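Local coordinates for protein amidase, hydantoinase/carbamoylase family (Burkholderia vietnamiensis, PDB 5I4M) that probably hydrolyses N-carbamoyl-L-amino acids as a dizinc amidase of the peptidase M20 family, here with 3-phosphoglyceric acid bound at its metals, at residues S107-G119 with S402-I414. Sequence-based numbering, arbitrary orientation.
Sequences SQPTGGRFDGIYG and SHNEIEDATPAWI. With ZN (zinc ion), chain D; ZN (zinc ion), chain C; 3PG (3-phosphoglyceric acid), chain E.
Asp115 and His403 meet at one zinc ion of the dinuclear site of this M20-family metallohydrolase. Asp115 bridges the metals: its OD2 lies 2.0 Å from the zinc ion that His403 also binds through NE2, while OD1 binds the second zinc. OD2 sits at the edge of the imidazole, in its plane, with carboxylate and ring 24° apart. Glu150 completes the protein ligands of the shared zinc, His104 and His211 those of the other, and phosphate oxygens of 3-phosphoglyceric acid span both. Gln108 lays CG over the centre of the His403 ring in a CH-pi contact, 3.4 Å from the centroid; His403 ND1 is hydrogen-bonded to Asn296 O of the second subunit.

Behind the metals, Glu407 holds the backbone leading into Asp115. With CG anti to the backbone N (chi1 180°), its extended chain reaches across Gly112, and OE2 accepts hydrogen bonds from Phe114 N (2.9 Å), nearly along the C-O axis, and from Asp115 N (2.8 Å), on the syn side. OE1 accepts from Ser402 OG and from a water that in turn accepts from Gly112 N and His403 N. Farther out, Arg113 NH2 forms a salt bridge with Asp408 OD1 whose hydrogen bond is weak, and Ala409 CB covers a face of the Phe114 ring. Where helices 117-132 and 411-429 begin, Ile414 CD1 rests over the Tyr118 ring, and Tyr118 OH donates to Ile414 O at 2.7 Å.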
# COMPACT_ATOMS: atom_id res chain seq x y z
N SER A 107 -18.67 2.51 8.98
CA SER A 107 -18.06 3.73 8.46
C SER A 107 -16.83 3.40 7.63
O SER A 107 -16.35 2.27 7.58
CB SER A 107 -17.65 4.68 9.59
OG SER A 107 -16.40 4.29 10.14
N GLN A 108 -16.33 4.45 6.99
CA GLN A 108 -15.02 4.42 6.37
C GLN A 108 -13.94 4.49 7.45
O GLN A 108 -14.21 4.87 8.59
CB GLN A 108 -14.88 5.61 5.43
CG GLN A 108 -15.84 5.55 4.28
CD GLN A 108 -15.32 4.61 3.22
OE1 GLN A 108 -14.12 4.35 3.15
NE2 GLN A 108 -16.23 4.08 2.40
N PRO A 109 -12.69 4.14 7.10
CA PRO A 109 -11.59 4.34 8.05
C PRO A 109 -11.40 5.80 8.43
O PRO A 109 -11.03 6.09 9.57
CB PRO A 109 -10.37 3.78 7.31
CG PRO A 109 -10.77 3.73 5.86
CD PRO A 109 -12.26 3.50 5.84
N THR A 110 -11.63 6.71 7.49
CA THR A 110 -11.67 8.15 7.75
C THR A 110 -13.11 8.63 7.82
O THR A 110 -13.51 9.62 7.20
CB THR A 110 -10.91 8.91 6.66
OG1 THR A 110 -11.44 8.56 5.38
CG2 THR A 110 -9.43 8.59 6.70
N GLY A 111 -13.93 7.91 8.57
CA GLY A 111 -15.35 8.19 8.56
C GLY A 111 -15.75 9.36 9.44
O GLY A 111 -15.05 9.76 10.38
N GLY A 112 -16.91 9.92 9.13
CA GLY A 112 -17.49 10.99 9.91
C GLY A 112 -18.53 10.47 10.88
O GLY A 112 -18.92 9.31 10.87
N ARG A 113 -18.99 11.38 11.73
CA ARG A 113 -19.96 11.06 12.77
C ARG A 113 -21.40 11.03 12.26
O ARG A 113 -22.31 10.77 13.06
CB ARG A 113 -19.84 12.06 13.92
CG ARG A 113 -18.52 11.92 14.70
CD ARG A 113 -18.24 13.11 15.63
NE ARG A 113 -18.10 14.34 14.86
CZ ARG A 113 -18.71 15.48 15.14
NH1 ARG A 113 -19.48 15.59 16.22
NH2 ARG A 113 -18.53 16.53 14.34
N PHE A 114 -21.64 11.27 10.97
CA PHE A 114 -23.01 11.39 10.50
C PHE A 114 -23.36 10.47 9.33
O PHE A 114 -24.52 10.06 9.19
CB PHE A 114 -23.29 12.85 10.13
CG PHE A 114 -23.12 13.80 11.28
CD1 PHE A 114 -24.16 13.99 12.18
CD2 PHE A 114 -21.92 14.46 11.49
CE1 PHE A 114 -24.02 14.85 13.26
CE2 PHE A 114 -21.77 15.33 12.57
CZ PHE A 114 -22.82 15.53 13.45
N ASP A 115 -22.40 10.17 8.46
CA ASP A 115 -22.67 9.32 7.30
C ASP A 115 -23.26 7.99 7.76
O ASP A 115 -22.67 7.31 8.60
CB ASP A 115 -21.38 9.13 6.50
CG ASP A 115 -21.51 8.20 5.31
OD1 ASP A 115 -22.63 7.77 4.94
OD2 ASP A 115 -20.44 7.93 4.69
N GLY A 116 -24.45 7.67 7.28
CA GLY A 116 -25.12 6.45 7.67
C GLY A 116 -25.77 6.45 9.05
O GLY A 116 -26.96 6.17 9.19
N ILE A 117 -24.99 6.74 10.09
CA ILE A 117 -25.54 6.59 11.44
C ILE A 117 -26.68 7.57 11.69
O ILE A 117 -27.62 7.27 12.44
CB ILE A 117 -24.41 6.71 12.49
CG1 ILE A 117 -24.95 6.47 13.91
CG2 ILE A 117 -23.74 8.07 12.40
CD1 ILE A 117 -25.47 5.05 14.14
N TYR A 118 -26.64 8.75 11.06
CA TYR A 118 -27.75 9.70 11.19
C TYR A 118 -29.07 9.07 10.76
O TYR A 118 -30.09 9.21 11.44
CB TYR A 118 -27.44 10.95 10.38
CG TYR A 118 -28.54 11.99 10.26
CD1 TYR A 118 -29.35 12.33 11.35
CD2 TYR A 118 -28.74 12.67 9.06
CE1 TYR A 118 -30.34 13.30 11.22
CE2 TYR A 118 -29.72 13.63 8.93
CZ TYR A 118 -30.51 13.95 10.01
OH TYR A 118 -31.48 14.91 9.86
N GLY A 119 -29.07 8.35 9.64
CA GLY A 119 -30.32 7.74 9.17
C GLY A 119 -30.83 6.66 10.10
O GLY A 119 -32.04 6.50 10.27
N SER A 402 -17.49 14.67 3.24
CA SER A 402 -17.81 13.39 3.84
C SER A 402 -16.66 12.46 3.52
O SER A 402 -15.80 12.77 2.69
CB SER A 402 -19.15 12.85 3.32
OG SER A 402 -19.49 11.65 3.99
N HIS A 403 -16.64 11.32 4.21
CA HIS A 403 -15.52 10.38 4.15
C HIS A 403 -14.21 11.03 4.60
O HIS A 403 -13.12 10.64 4.18
CB HIS A 403 -15.40 9.75 2.75
CG HIS A 403 -16.47 8.73 2.50
ND1 HIS A 403 -16.45 7.85 1.43
CD2 HIS A 403 -17.59 8.43 3.20
CE1 HIS A 403 -17.51 7.07 1.49
NE2 HIS A 403 -18.22 7.40 2.55
N ASN A 404 -14.35 12.00 5.50
CA ASN A 404 -13.27 12.67 6.21
C ASN A 404 -13.76 12.83 7.65
O ASN A 404 -14.95 13.03 7.88
CB ASN A 404 -12.95 14.03 5.56
CG ASN A 404 -11.73 14.73 6.18
OD1 ASN A 404 -11.66 14.97 7.39
ND2 ASN A 404 -10.77 15.08 5.32
N GLU A 405 -12.85 12.70 8.61
CA GLU A 405 -13.25 12.71 10.01
C GLU A 405 -13.79 14.06 10.48
O GLU A 405 -14.44 14.11 11.53
CB GLU A 405 -12.06 12.28 10.87
CG GLU A 405 -11.65 10.84 10.61
CD GLU A 405 -10.20 10.56 10.90
OE1 GLU A 405 -9.84 10.41 12.08
OE2 GLU A 405 -9.41 10.49 9.93
N ILE A 406 -13.58 15.14 9.72
CA ILE A 406 -14.14 16.44 10.06
C ILE A 406 -15.56 16.62 9.54
O ILE A 406 -16.11 17.72 9.68
CB ILE A 406 -13.28 17.60 9.54
CG1 ILE A 406 -13.30 17.64 8.01
CG2 ILE A 406 -11.85 17.50 10.09
CD1 ILE A 406 -12.55 18.80 7.42
N GLU A 407 -16.15 15.60 8.94
CA GLU A 407 -17.55 15.64 8.52
C GLU A 407 -18.42 16.18 9.65
O GLU A 407 -18.25 15.82 10.82
CB GLU A 407 -17.98 14.23 8.13
CG GLU A 407 -19.42 14.08 7.67
CD GLU A 407 -19.80 12.63 7.57
OE1 GLU A 407 -19.47 11.99 6.54
OE2 GLU A 407 -20.39 12.12 8.55
N ASP A 408 -19.35 17.09 9.32
CA ASP A 408 -20.08 17.77 10.38
C ASP A 408 -21.44 18.25 9.89
O ASP A 408 -21.64 18.48 8.69
CB ASP A 408 -19.27 18.96 10.91
CG ASP A 408 -19.64 19.32 12.35
OD1 ASP A 408 -20.38 18.56 13.01
OD2 ASP A 408 -19.15 20.38 12.81
N ALA A 409 -22.36 18.39 10.84
CA ALA A 409 -23.70 18.91 10.57
C ALA A 409 -24.14 19.73 11.77
O ALA A 409 -23.69 19.48 12.89
CB ALA A 409 -24.70 17.80 10.29
N THR A 410 -25.01 20.70 11.54
CA THR A 410 -25.49 21.49 12.67
C THR A 410 -26.66 20.79 13.35
O THR A 410 -27.40 20.02 12.72
CB THR A 410 -25.96 22.86 12.21
OG1 THR A 410 -27.15 22.71 11.43
CG2 THR A 410 -24.88 23.55 11.39
N PRO A 411 -26.87 21.05 14.64
CA PRO A 411 -28.09 20.54 15.30
C PRO A 411 -29.37 20.90 14.57
O PRO A 411 -30.27 20.06 14.46
CB PRO A 411 -28.01 21.20 16.69
CG PRO A 411 -26.53 21.34 16.94
CD PRO A 411 -25.92 21.65 15.60
N ALA A 412 -29.46 22.13 14.04
CA ALA A 412 -30.64 22.53 13.27
C ALA A 412 -30.88 21.60 12.09
O ALA A 412 -32.02 21.15 11.87
CB ALA A 412 -30.49 23.97 12.79
N TRP A 413 -29.84 21.31 11.30
CA TRP A 413 -30.01 20.41 10.15
C TRP A 413 -30.43 19.03 10.60
O TRP A 413 -31.31 18.40 9.99
CB TRP A 413 -28.71 20.30 9.35
CG TRP A 413 -28.30 21.55 8.68
CD1 TRP A 413 -29.09 22.64 8.39
CD2 TRP A 413 -26.99 21.85 8.21
NE1 TRP A 413 -28.33 23.60 7.76
CE2 TRP A 413 -27.04 23.14 7.64
CE3 TRP A 413 -25.77 21.15 8.21
CZ2 TRP A 413 -25.92 23.75 7.08
CZ3 TRP A 413 -24.65 21.77 7.66
CH2 TRP A 413 -24.74 23.06 7.11
N ILE A 414 -29.77 18.50 11.63
CA ILE A 414 -30.08 17.15 12.11
C ILE A 414 -31.54 17.05 12.52
O ILE A 414 -32.25 16.12 12.13
CB ILE A 414 -29.12 16.77 13.26
CG1 ILE A 414 -27.70 16.63 12.73
CG2 ILE A 414 -29.56 15.48 13.96
CD1 ILE A 414 -27.57 15.57 11.62
ZN ZN D . -20.05 6.55 3.28
ZN ZN C . -23.89 6.52 3.76
C1 3PG E . -20.67 5.19 -2.08
O1 3PG E . -19.43 5.31 -2.11
O2 3PG E . -21.44 5.97 -2.67
C2 3PG E . -21.24 4.03 -1.30
O3 3PG E . -22.58 3.75 -1.75
C3 3PG E . -21.28 4.43 0.16
O1P 3PG E . -22.18 5.52 0.33
P 3PG E . -22.13 6.39 1.72
O2P 3PG E . -22.03 5.38 2.85
O3P 3PG E . -20.86 7.22 1.57
O4P 3PG E . -23.45 7.17 1.71
O HOH W 1 -8.57 7.31 10.58
O HOH W 2 -17.94 9.73 6.44
O HOH W 3 -17.17 13.75 12.06
O HOH W 4 -20.54 18.43 15.87
O HOH W 5 -25.47 5.46 2.70